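Local coordinates for sugar ABC transporter, periplasmic sugar-binding protein (Caulobacter crescentus, PDB 4IRX) that binds myo-inositol in the cleft between its two lobes and probably hands it to an ABC transporter for uptake into the cell, at residues Leu37-Gln42 with Gln261-Ile266; Gly80-Leu85 with Arg97-Gly102; Asp112-Gly117 with Val153-Ala158; Arg133-Thr138 with Thr188-Thr193. One frame throughout, in Å; residues are numbered along the deposited sequence. Where two conformers were deposited one is given.

Contact 1: Leu37-Gln42 with Gln261-Ile266; sequences LGVKVQ and QAVDKI
Val263 rests one methyl, CG2, against two neighbouring apolar side chains that flank the end of helix 21-37 and the start of strand 40-45. Val39 CG1 lies 3.9 Å from Val263 CG2, and Leu37 CD1 reaches the same Val263 CG2 at 4.0 Å, so one branch of Val263 serves both partners, each side chain crossing it at a slant. The first torsion of Val263 (167°) turns CG1 opposite the backbone N and leaves CG2 beside that N, the methyl that faces Leu37 and Val39. The tight part is the pair of valines: both are buried, and Leu259, one turn earlier on helix 251-268, also touches Val39, while Met9 meets Val263 and Val11 meets Val39. Branched and apolar residues suit such a place, since they fill it and bring no polar group needing a mate.

Leu37 forms the looser side. It is partly exposed, though Leu259 and Arg260 of helix 251-268 touch it as well. Next to it Gly38 is the exposed turn: it takes a positive phi of 67°, ending helix 21-37 in a Schellman motif; glycine adopts this geometry with little strain, and the reversal lets the chain turn from Leu37 through Val39 into the strand. Further along, Ile266 leans on Val11 and Val67 instead. The whole is characteristic of the beta-alpha-beta crossover of periplasmic binding proteins, here strand 10-15, helix 21-37 and strand 40-45, with helix 251-268 packed against it.

Contact 2: Gly80-Leu85 with Arg97-Gly102; sequences GAADDL and RNIAGG. With INS (1,2,3,4,5,6-hexahydroxy-cyclohexane), chain C.
The myo-inositol pocket begins at one end of this contact, where Arg97 supplies one of the ligand's hydrogen bonds, beside others from Asp96 and Ser145, while the loop behind it rests on helix 79-87. Arg97 NH2 donates to INS O6 at 2.9 Å, with an angle of 146° at the hydrogen; O6 lies at the edge of the guanidinium, near its plane. CG of Arg97 sits between the backbone N and the carbonyl carbon (chi1 71°), and two further bends in the chain carry NH2 to the ligand. Asp140 forms a salt bridge with NH2 through OD2 and bonds the ligand with the same atom, while NH1 donates to the carbonyl of Pro72, so these bonds probably limit the group's rotation. An alanine here would take away the donor to INS O6, probably loosening the ligand's hold there and leaving Asp140 without its positive mate.

Away from the ligand the loop packs by shape. Ile99 CD1 meets Ala82 CB at 4.0 Å, and its other branch, CG2, is almost as near to that methyl; a small residue on the helix makes room for a large one on the loop. At the far end Asp83 OD2 comes within 3.5 Å of Gly102 CA. A side chain on that glycine would run into the carboxylate, whose oxygens accept from the backbone N of Lys103 and of Thr104 just beyond. Ile99 also covers Val70 of strand 67-70, and helix 79-87 sends Ala81 to Ile54 of helix 50-62 and Leu85 to Val68 of that strand, whereas Asn98 and Arg97 already touch helix 144-160 across the cleft.

Contact 3: Asp112-Gly117 with Val153-Ala158; sequences DNVAGG and VHDGLA
Gly117 and Val153 bring helices 113-127 and 144-160 close together, with only 4.6 Å between the CA atoms of the two residues. Both helices belong to the layered alpha/beta architecture of the second lobe, and 144-160 lies on its parallel sheet, with Leu157 and His154 touching Ile166 of strand 164-171. Such an approach is possible because Gly117 has no side chain: a CB there would be pressed tightly against Val153 N. The bare glycine lets the backbones close up, and Val153 CG2 lies against Gly117 O (3.5 Å) and Gly117 CA (3.9 Å). With CG1 opposite the backbone N (chi1 168°), CG2 falls beside that N, toward Gly117.

At the partly exposed side of the contact Val114 CG1 meets Asp155 OD2 at 4.0 Å, the two side chains crossing at a slant. This is merely van der Waals contact, for the carboxylate has its real partner one turn back in Lys151, a salt bridge, and it touches Arg118 as well. Asn113 reaches the same helix nearer its start, its OD1 accepting from NE of Arg149, a residue of the inositol pocket. Aspartate also suits the start of helix 113-127: Asp112 is its N-cap, and Asp112 OD1 accepts from Ala115 N at 3.1 Å along a nearly straight bond (170°) that arrives from well above the carboxylate plane.

Contact 4: Arg133-Thr138 with Thr188-Thr193; sequences RVVVIT and TSMRDT
The guanidinium of Arg133 carries Thr193 OG1 over one face, displaced toward the rim, with OG1 only 3.0 Å from NH2. The angle there is too poor for a hydrogen bond. The bonds that do form go to the backbone: Arg133 NE and Arg133 NH2 each donate to Thr193 O at 3.2 Å, both weakly, with angles of 125° and 124°. One carbonyl oxygen thus accepts two bent bonds. A bend at chi3 (59°), after an extended chi2, helps bring the group over the turn, and the side chain meets that of Thr193 at about a right angle.

The turn is type I, from Met190 to Thr193, closed by Thr193 N to Met190 O at 2.9 Å, just after helix 176-189. Met190, a selenomethionine with the selenium introduced for the experiment, has two conformers; in the one given, SE appears to approach Arg133 NH2 obliquely and to lean on Val135 CG2, contacts that remain doubtful. Its side chain also touches Val167 and Pro195, and a long flexible residue can span from that apolar patch toward the arginine. With an alanine in place of Arg133, Thr193 O would lose both donors, probably leaving the turn less firmly tied to strand 132-138. Two long, bent bonds to one carbonyl suggest a weak polar tie at a partly exposed edge, beside the buried Val135.

The four contacts are spread over both lobes, with the inositol between them. Contacts 1 and 2 share the larger sheet's lobe, their centres 21 Å apart, and do not touch. Contacts 3 and 4 lie in the other lobe, centres 19 Å apart, and share a core: Leu157 CD1 meets Val134 CG1 at 4.1 Å, and Val153 CG1 meets Val136 CG2 at 4.1 Å, so helix 144-160 packs directly on strand 132-138. Of the four, contact 2 supplies a ligand-binding residue; Gly117 of contact 3 stands about 11 Å from the inositol. Contact 1 encloses the others along the chain and lies farthest from contact 4, 46 Å between centres.

Contact 1: Leu37-Gln42 with Gln261-Ile266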
loop_
_atom_site.group_PDB
_atom_site.type_symbol
_atom_site.label_atom_id
_atom_site.label_comp_id
_atom_site.label_asym_id
_atom_site.label_seq_id
_atom_site.Cartn_x
_atom_site.Cartn_y
_atom_site.Cartn_z
ATOM N N LEU A 37 -18.317 -16.329 0.762
ATOM C CA LEU A 37 -19.501 -15.494 0.913
ATOM C C LEU A 37 -20.550 -15.780 -0.168
ATOM O O LEU A 37 -21.617 -15.168 -0.149
ATOM C CB LEU A 37 -19.117 -14.007 0.902
ATOM C CG LEU A 37 -18.232 -13.609 2.061
ATOM C CD1 LEU A 37 -17.866 -12.131 1.930
ATOM C CD2 LEU A 37 -18.944 -13.894 3.375
ATOM N N GLY A 38 -20.230 -16.655 -1.117
ATOM C CA GLY A 38 -21.144 -16.953 -2.204
ATOM C C GLY A 38 -21.361 -15.779 -3.122
ATOM O O GLY A 38 -22.449 -15.602 -3.669
ATOM N N VAL A 39 -20.331 -14.962 -3.307
ATOM C CA VAL A 39 -20.437 -13.811 -4.191
ATOM C C VAL A 39 -19.466 -13.947 -5.348
ATOM O O VAL A 39 -18.306 -14.346 -5.175
ATOM C CB VAL A 39 -20.249 -12.467 -3.397
ATOM C CG1 VAL A 39 -18.829 -12.290 -2.850
ATOM C CG2 VAL A 39 -20.660 -11.252 -4.224
ATOM N N LYS A 40 -19.926 -13.607 -6.550
ATOM C CA LYS A 40 -19.016 -13.573 -7.682
ATOM C C LYS A 40 -18.283 -12.244 -7.677
ATOM O O LYS A 40 -18.908 -11.194 -7.518
ATOM C CB LYS A 40 -19.778 -13.748 -9.004
ATOM C CG LYS A 40 -18.849 -13.865 -10.213
ATOM C CD LYS A 40 -19.616 -14.125 -11.511
ATOM C CE LYS A 40 -18.668 -14.470 -12.657
ATOM N NZ LYS A 40 -19.420 -14.744 -13.935
ATOM N N VAL A 41 -16.957 -12.272 -7.790
ATOM C CA VAL A 41 -16.218 -11.031 -7.954
ATOM C C VAL A 41 -15.685 -10.919 -9.368
ATOM O O VAL A 41 -15.128 -11.881 -9.930
ATOM C CB VAL A 41 -15.074 -10.832 -6.895
ATOM C CG1 VAL A 41 -15.664 -10.540 -5.525
ATOM C CG2 VAL A 41 -14.101 -12.043 -6.862
ATOM N N GLN A 42 -15.900 -9.758 -9.972
ATOM C CA GLN A 42 -15.282 -9.510 -11.256
ATOM C C GLN A 42 -14.128 -8.560 -11.016
ATOM O O GLN A 42 -14.322 -7.449 -10.541
ATOM C CB GLN A 42 -16.273 -8.940 -12.276
ATOM C CG GLN A 42 -17.360 -9.938 -12.631
ATOM C CD GLN A 42 -18.029 -9.640 -13.966
ATOM O OE1 GLN A 42 -17.352 -9.456 -14.974
ATOM N NE2 GLN A 42 -19.358 -9.659 -13.987
ATOM N N GLN A 261 -18.548 -6.100 3.939
ATOM C CA GLN A 261 -19.449 -4.958 3.900
ATOM C C GLN A 261 -20.245 -4.913 2.600
ATOM O O GLN A 261 -21.442 -4.655 2.630
ATOM C CB GLN A 261 -18.664 -3.659 4.061
ATOM C CG GLN A 261 -18.047 -3.437 5.449
ATOM C CD GLN A 261 -17.733 -1.971 5.670
ATOM O OE1 GLN A 261 -18.508 -1.107 5.251
ATOM N NE2 GLN A 261 -16.594 -1.676 6.277
ATOM N N ALA A 262 -19.594 -5.168 1.471
ATOM C CA ALA A 262 -20.305 -5.166 0.188
ATOM C C ALA A 262 -21.455 -6.176 0.167
ATOM O O ALA A 262 -22.541 -5.871 -0.323
ATOM C CB ALA A 262 -19.325 -5.446 -0.944
ATOM N N VAL A 263 -21.221 -7.364 0.719
ATOM C CA VAL A 263 -22.229 -8.406 0.700
ATOM C C VAL A 263 -23.404 -8.040 1.614
ATOM O O VAL A 263 -24.573 -8.251 1.262
ATOM C CB VAL A 263 -21.605 -9.774 1.052
ATOM C CG1 VAL A 263 -22.691 -10.798 1.334
ATOM C CG2 VAL A 263 -20.699 -10.216 -0.095
ATOM N N ASP A 264 -23.113 -7.424 2.755
ATOM C CA ASP A 264 -24.173 -6.967 3.641
ATOM C C ASP A 264 -24.948 -5.807 3.013
ATOM O O ASP A 264 -26.173 -5.710 3.174
ATOM C CB ASP A 264 -23.609 -6.624 5.023
ATOM C CG ASP A 264 -23.461 -7.859 5.912
ATOM O OD1 ASP A 264 -24.342 -8.750 5.847
ATOM O OD2 ASP A 264 -22.473 -7.945 6.674
ATOM N N LYS A 265 -24.264 -4.954 2.254
ATOM C CA LYS A 265 -24.981 -3.913 1.516
ATOM C C LYS A 265 -25.961 -4.554 0.518
ATOM O O LYS A 265 -27.144 -4.147 0.418
ATOM C CB LYS A 265 -23.996 -3.024 0.760
ATOM C CG LYS A 265 -24.651 -1.985 -0.148
ATOM C CD LYS A 265 -25.120 -0.791 0.671
ATOM C CE LYS A 265 -25.499 0.374 -0.208
ATOM N NZ LYS A 265 -26.715 0.070 -0.992
ATOM N N ILE A 266 -25.500 -5.567 -0.214
ATOM C CA ILE A 266 -26.378 -6.253 -1.176
ATOM C C ILE A 266 -27.553 -6.994 -0.525
ATOM O O ILE A 266 -28.694 -6.892 -0.999
ATOM C CB ILE A 266 -25.564 -7.232 -2.036
ATOM C CG1 ILE A 266 -24.581 -6.459 -2.935
ATOM C CG2 ILE A 266 -26.473 -8.136 -2.817
ATOM C CD1 ILE A 266 -23.465 -7.323 -3.573
#

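Contact 2: Gly80-Leu85 with Arg97-Gly102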
loop_
_atom_site.group_PDB
_atom_site.type_symbol
_atom_site.label_atom_id
_atom_site.label_comp_id
_atom_site.label_asym_id
_atom_site.label_seq_id
_atom_site.Cartn_x
_atom_site.Cartn_y
_atom_site.Cartn_z
ATOM N N GLY A 80 -14.269 12.054 -9.073
ATOM C CA GLY A 80 -15.351 12.318 -10.012
ATOM C C GLY A 80 -16.113 11.057 -10.397
ATOM O O GLY A 80 -17.354 11.039 -10.423
ATOM N N ALA A 81 -15.381 9.987 -10.681
ATOM C CA ALA A 81 -16.016 8.718 -10.994
ATOM C C ALA A 81 -16.814 8.178 -9.807
ATOM O O ALA A 81 -17.914 7.633 -9.967
ATOM C CB ALA A 81 -14.969 7.712 -11.444
ATOM N N ALA A 82 -16.262 8.316 -8.608
ATOM C CA ALA A 82 -16.965 7.830 -7.425
ATOM C C ALA A 82 -18.274 8.586 -7.233
ATOM O O ALA A 82 -19.318 7.963 -6.990
ATOM C CB ALA A 82 -16.077 7.918 -6.193
ATOM N N ASP A 83 -18.228 9.915 -7.365
ATOM C CA ASP A 83 -19.439 10.727 -7.267
ATOM C C ASP A 83 -20.472 10.321 -8.317
ATOM O O ASP A 83 -21.665 10.237 -8.012
ATOM C CB ASP A 83 -19.106 12.216 -7.455
ATOM C CG ASP A 83 -18.543 12.862 -6.208
ATOM O OD1 ASP A 83 -18.604 12.268 -5.120
ATOM O OD2 ASP A 83 -18.039 13.999 -6.310
ATOM N N ASP A 84 -20.028 10.069 -9.543
ATOM C CA ASP A 84 -20.939 9.679 -10.606
ATOM C C ASP A 84 -21.590 8.338 -10.304
ATOM O O ASP A 84 -22.805 8.182 -10.467
ATOM C CB ASP A 84 -20.203 9.628 -11.940
ATOM C CG ASP A 84 -21.129 9.350 -13.105
ATOM O OD1 ASP A 84 -22.306 9.767 -13.042
ATOM O OD2 ASP A 84 -20.672 8.722 -14.087
ATOM N N LEU A 85 -20.788 7.379 -9.846
ATOM C CA LEU A 85 -21.324 6.069 -9.503
ATOM C C LEU A 85 -22.365 6.174 -8.384
ATOM O O LEU A 85 -23.453 5.576 -8.490
ATOM C CB LEU A 85 -20.204 5.072 -9.149
ATOM C CG LEU A 85 -19.908 4.056 -10.253
ATOM C CD1 LEU A 85 -19.377 4.723 -11.511
ATOM C CD2 LEU A 85 -18.921 2.985 -9.776
ATOM N N ARG A 97 -6.068 2.411 -0.390
ATOM C CA ARG A 97 -5.936 3.876 -0.455
ATOM C C ARG A 97 -7.315 4.480 -0.715
ATOM O O ARG A 97 -8.219 3.812 -1.254
ATOM C CB ARG A 97 -4.906 4.357 -1.498
ATOM C CG ARG A 97 -5.301 4.186 -2.976
ATOM C CD ARG A 97 -5.229 2.751 -3.441
ATOM N NE ARG A 97 -3.847 2.267 -3.420
ATOM C CZ ARG A 97 -2.914 2.538 -4.338
ATOM N NH1 ARG A 97 -3.188 3.253 -5.420
ATOM N NH2 ARG A 97 -1.677 2.087 -4.171
ATOM N N ASN A 98 -7.484 5.722 -0.292
ATOM C CA ASN A 98 -8.812 6.316 -0.297
ATOM C C ASN A 98 -9.153 7.078 -1.573
ATOM O O ASN A 98 -8.347 7.193 -2.482
ATOM C CB ASN A 98 -9.046 7.155 0.972
ATOM C CG ASN A 98 -8.187 8.410 1.036
ATOM O OD1 ASN A 98 -7.952 9.075 0.022
ATOM N ND2 ASN A 98 -7.733 8.749 2.250
ATOM N N ILE A 99 -10.400 7.519 -1.662
ATOM C CA ILE A 99 -10.817 8.467 -2.683
ATOM C C ILE A 99 -11.208 9.724 -1.941
ATOM O O ILE A 99 -11.961 9.662 -0.961
ATOM C CB ILE A 99 -12.008 7.928 -3.477
ATOM C CG1 ILE A 99 -11.563 6.754 -4.359
ATOM C CG2 ILE A 99 -12.633 9.048 -4.313
ATOM C CD1 ILE A 99 -12.673 6.080 -5.094
ATOM N N ALA A 100 -10.710 10.874 -2.393
ATOM C CA ALA A 100 -10.889 12.115 -1.641
ATOM C C ALA A 100 -11.107 13.329 -2.535
ATOM O O ALA A 100 -10.688 13.352 -3.697
ATOM C CB ALA A 100 -9.692 12.348 -0.706
ATOM N N GLY A 101 -11.817 14.310 -1.993
ATOM C CA GLY A 101 -11.974 15.585 -2.668
ATOM C C GLY A 101 -13.244 15.717 -3.474
ATOM O O GLY A 101 -13.463 16.740 -4.125
ATOM N N GLY A 102 -14.106 14.711 -3.407
ATOM C CA GLY A 102 -15.358 14.776 -4.133
ATOM C C GLY A 102 -16.498 15.312 -3.299
ATOM O O GLY A 102 -16.324 15.714 -2.150
HETATM C C1 INS C . 0.071 -0.560 -0.675
HETATM C C2 INS C . 1.310 -1.391 -0.636
HETATM C C3 INS C . 1.844 -1.526 -2.038
HETATM C C4 INS C . 2.183 -0.180 -2.594
HETATM C C5 INS C . 0.963 0.656 -2.689
HETATM C C6 INS C . 0.295 0.784 -1.339
HETATM O O1 INS C . -0.439 -0.387 0.623
HETATM O O2 INS C . 2.245 -0.799 0.214
HETATM O O3 INS C . 2.964 -2.377 -2.065
HETATM O O4 INS C . 2.800 -0.298 -3.837
HETATM O O5 INS C . 1.299 1.902 -3.211
HETATM O O6 INS C . -0.848 1.597 -1.401
#

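Contact 3: Asp112-Gly117 with Val153-Ala158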
loop_
_atom_site.group_PDB
_atom_site.type_symbol
_atom_site.label_atom_id
_atom_site.label_comp_id
_atom_site.label_asym_id
_atom_site.label_seq_id
_atom_site.Cartn_x
_atom_site.Cartn_y
_atom_site.Cartn_z
ATOM N N ASP A 112 -3.950 2.461 8.670
ATOM C CA ASP A 112 -3.613 3.791 9.168
ATOM C C ASP A 112 -2.203 4.076 8.716
ATOM O O ASP A 112 -1.243 3.711 9.396
ATOM C CB ASP A 112 -3.700 3.850 10.695
ATOM C CG ASP A 112 -3.443 5.238 11.248
ATOM O OD1 ASP A 112 -2.955 6.121 10.511
ATOM O OD2 ASP A 112 -3.708 5.432 12.457
ATOM N N ASN A 113 -2.103 4.730 7.568
ATOM C CA ASN A 113 -0.800 4.883 6.942
ATOM C C ASN A 113 0.060 5.973 7.550
ATOM O O ASN A 113 1.297 5.879 7.520
ATOM C CB ASN A 113 -0.969 5.058 5.433
ATOM C CG ASN A 113 -1.184 3.725 4.724
ATOM O OD1 ASN A 113 -0.388 2.800 4.891
ATOM N ND2 ASN A 113 -2.285 3.600 3.982
ATOM N N VAL A 114 -0.586 6.986 8.137
ATOM C CA VAL A 114 0.154 7.952 8.943
ATOM C C VAL A 114 0.829 7.247 10.126
ATOM O O VAL A 114 2.020 7.445 10.382
ATOM C CB VAL A 114 -0.733 9.106 9.458
ATOM C CG1 VAL A 114 0.110 10.026 10.354
ATOM C CG2 VAL A 114 -1.364 9.891 8.292
ATOM N N ALA A 115 0.091 6.392 10.837
ATOM C CA ALA A 115 0.696 5.650 11.932
ATOM C C ALA A 115 1.794 4.734 11.414
ATOM O O ALA A 115 2.801 4.552 12.079
ATOM C CB ALA A 115 -0.345 4.848 12.685
ATOM N N GLY A 116 1.596 4.138 10.234
ATOM C CA GLY A 116 2.645 3.289 9.664
ATOM C C GLY A 116 3.940 4.004 9.356
ATOM O O GLY A 116 5.014 3.517 9.713
ATOM N N GLY A 117 3.824 5.167 8.714
ATOM C CA GLY A 117 4.981 5.986 8.426
ATOM C C GLY A 117 5.648 6.461 9.704
ATOM O O GLY A 117 6.884 6.448 9.833
ATOM N N VAL A 153 6.258 9.627 8.355
ATOM C CA VAL A 153 7.731 9.658 8.362
ATOM C C VAL A 153 8.260 11.062 8.689
ATOM O O VAL A 153 9.099 11.237 9.568
ATOM C CB VAL A 153 8.306 9.188 7.017
ATOM C CG1 VAL A 153 9.792 9.495 6.913
ATOM C CG2 VAL A 153 8.050 7.698 6.816
ATOM N N HIS A 154 7.699 12.062 8.014
ATOM C CA HIS A 154 8.034 13.446 8.269
ATOM C C HIS A 154 7.755 13.824 9.711
ATOM O O HIS A 154 8.572 14.490 10.350
ATOM C CB HIS A 154 7.218 14.348 7.350
ATOM C CG HIS A 154 7.608 14.261 5.909
ATOM N ND1 HIS A 154 6.860 14.834 4.913
ATOM C CD2 HIS A 154 8.670 13.672 5.309
ATOM C CE1 HIS A 154 7.457 14.625 3.748
ATOM N NE2 HIS A 154 8.545 13.906 3.960
ATOM N N ASP A 155 6.582 13.436 10.216
ATOM C CA ASP A 155 6.201 13.752 11.603
ATOM C C ASP A 155 7.254 13.229 12.593
ATOM O O ASP A 155 7.706 13.964 13.476
ATOM C CB ASP A 155 4.862 13.113 11.996
ATOM C CG ASP A 155 3.646 13.738 11.310
ATOM O OD1 ASP A 155 3.738 14.843 10.752
ATOM O OD2 ASP A 155 2.576 13.063 11.323
ATOM N N GLY A 156 7.661 11.969 12.429
ATOM C CA GLY A 156 8.562 11.367 13.386
ATOM C C GLY A 156 9.967 11.934 13.292
ATOM O O GLY A 156 10.612 12.154 14.318
ATOM N N LEU A 157 10.437 12.190 12.074
ATOM C CA LEU A 157 11.758 12.779 11.931
ATOM C C LEU A 157 11.804 14.264 12.346
ATOM O O LEU A 157 12.801 14.702 12.914
ATOM C CB LEU A 157 12.312 12.573 10.507
ATOM C CG LEU A 157 12.416 11.085 10.117
ATOM C CD1 LEU A 157 13.005 10.954 8.713
ATOM C CD2 LEU A 157 13.236 10.294 11.147
ATOM N N ALA A 158 10.731 15.019 12.096
ATOM C CA ALA A 158 10.649 16.403 12.554
ATOM C C ALA A 158 10.675 16.411 14.074
ATOM O O ALA A 158 11.314 17.266 14.690
ATOM C CB ALA A 158 9.395 17.062 12.057
#

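Contact 4: Arg133-Thr138 with Thr188-Thr193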
loop_
_atom_site.group_PDB
_atom_site.type_symbol
_atom_site.label_atom_id
_atom_site.label_comp_id
_atom_site.label_asym_id
_atom_site.label_seq_id
_atom_site.Cartn_x
_atom_site.Cartn_y
_atom_site.Cartn_z
ATOM N N ARG A 133 21.341 10.024 9.013
ATOM C CA ARG A 133 21.090 10.455 7.633
ATOM C C ARG A 133 20.141 9.465 6.980
ATOM O O ARG A 133 20.447 8.261 6.927
ATOM C CB ARG A 133 22.401 10.494 6.842
ATOM C CG ARG A 133 23.332 11.567 7.314
ATOM C CD ARG A 133 24.731 11.423 6.722
ATOM N NE ARG A 133 24.701 11.475 5.266
ATOM C CZ ARG A 133 24.676 12.613 4.578
ATOM N NH1 ARG A 133 24.692 13.772 5.227
ATOM N NH2 ARG A 133 24.650 12.597 3.251
ATOM N N VAL A 134 18.980 9.957 6.521
ATOM C CA VAL A 134 17.882 9.134 6.050
ATOM C C VAL A 134 17.538 9.436 4.593
ATOM O O VAL A 134 17.441 10.598 4.187
ATOM C CB VAL A 134 16.608 9.384 6.935
ATOM C CG1 VAL A 134 15.429 8.517 6.493
ATOM C CG2 VAL A 134 16.924 9.148 8.411
ATOM N N VAL A 135 17.337 8.375 3.817
ATOM C CA VAL A 135 16.804 8.474 2.458
ATOM C C VAL A 135 15.388 7.932 2.484
ATOM O O VAL A 135 15.135 6.897 3.099
ATOM C CB VAL A 135 17.673 7.633 1.480
ATOM C CG1 VAL A 135 17.018 7.531 0.086
ATOM C CG2 VAL A 135 19.029 8.274 1.349
ATOM N N VAL A 136 14.453 8.621 1.831
ATOM C CA VAL A 136 13.068 8.143 1.772
ATOM C C VAL A 136 12.712 7.832 0.323
ATOM O O VAL A 136 12.880 8.677 -0.558
ATOM C CB VAL A 136 12.074 9.176 2.404
ATOM C CG1 VAL A 136 10.612 8.639 2.357
ATOM C CG2 VAL A 136 12.510 9.508 3.818
ATOM N N ILE A 137 12.318 6.583 0.064
ATOM C CA ILE A 137 11.900 6.142 -1.270
ATOM C C ILE A 137 10.394 5.851 -1.214
ATOM O O ILE A 137 9.944 4.958 -0.496
ATOM C CB ILE A 137 12.640 4.854 -1.712
ATOM C CG1 ILE A 137 14.162 5.046 -1.623
ATOM C CG2 ILE A 137 12.179 4.434 -3.105
ATOM C CD1 ILE A 137 14.731 6.024 -2.617
ATOM N N THR A 138 9.606 6.635 -1.944
ATOM C CA THR A 138 8.149 6.604 -1.789
ATOM C C THR A 138 7.449 5.694 -2.796
ATOM O O THR A 138 7.970 5.425 -3.889
ATOM C CB THR A 138 7.511 8.010 -1.878
ATOM O OG1 THR A 138 7.544 8.467 -3.245
ATOM C CG2 THR A 138 8.251 9.001 -0.987
ATOM N N THR A 188 25.284 7.087 -5.120
ATOM C CA THR A 188 26.398 7.701 -5.823
ATOM C C THR A 188 26.532 9.172 -5.455
ATOM O O THR A 188 27.642 9.675 -5.254
ATOM C CB THR A 188 26.190 7.535 -7.330
ATOM O OG1 THR A 188 26.288 6.153 -7.631
ATOM C CG2 THR A 188 27.251 8.339 -8.135
ATOM N N SER A 189 25.404 9.867 -5.339
ATOM C CA SER A 189 25.409 11.295 -4.978
ATOM C C SER A 189 25.931 11.564 -3.577
ATOM O O SER A 189 26.341 12.683 -3.285
ATOM C CB SER A 189 24.018 11.894 -5.164
ATOM O OG SER A 189 23.147 11.608 -4.067
HETATM N N MSE A 190 25.920 10.561 -2.710
HETATM C CA MSE A 190 26.494 10.779 -1.364
HETATM C C MSE A 190 27.460 9.670 -0.983
HETATM O O MSE A 190 27.526 9.220 0.164
HETATM C CB MSE A 190 25.407 10.904 -0.312
HETATM C CG MSE A 190 24.592 9.678 -0.245
HETATM SE SE MSE A 190 23.036 9.917 0.866
HETATM C CE MSE A 190 22.074 11.303 -0.169
ATOM N N ARG A 191 28.275 9.266 -1.948
ATOM C CA ARG A 191 29.167 8.147 -1.703
ATOM C C ARG A 191 30.224 8.417 -0.644
ATOM O O ARG A 191 30.746 7.491 -0.034
ATOM C CB ARG A 191 29.766 7.635 -3.015
ATOM C CG ARG A 191 30.595 8.649 -3.746
ATOM C CD ARG A 191 30.921 8.141 -5.141
ATOM N NE ARG A 191 31.630 6.866 -5.082
ATOM C CZ ARG A 191 32.934 6.727 -5.297
ATOM N NH1 ARG A 191 33.675 7.790 -5.589
ATOM N NH2 ARG A 191 33.493 5.526 -5.233
ATOM N N ASP A 192 30.510 9.685 -0.398
ATOM C CA ASP A 192 31.486 10.031 0.624
ATOM C C ASP A 192 30.840 10.043 2.013
ATOM O O ASP A 192 31.523 9.987 3.024
ATOM C CB ASP A 192 32.168 11.357 0.279
ATOM C CG ASP A 192 32.829 11.328 -1.101
ATOM O OD1 ASP A 192 33.773 10.529 -1.292
ATOM O OD2 ASP A 192 32.398 12.094 -1.994
ATOM N N THR A 193 29.512 10.127 2.055
ATOM C CA THR A 193 28.782 10.093 3.322
ATOM C C THR A 193 27.481 9.306 3.150
ATOM O O THR A 193 26.410 9.908 3.076
ATOM C CB THR A 193 28.440 11.514 3.856
ATOM O OG1 THR A 193 27.616 12.216 2.918
ATOM C CG2 THR A 193 29.694 12.331 4.121
#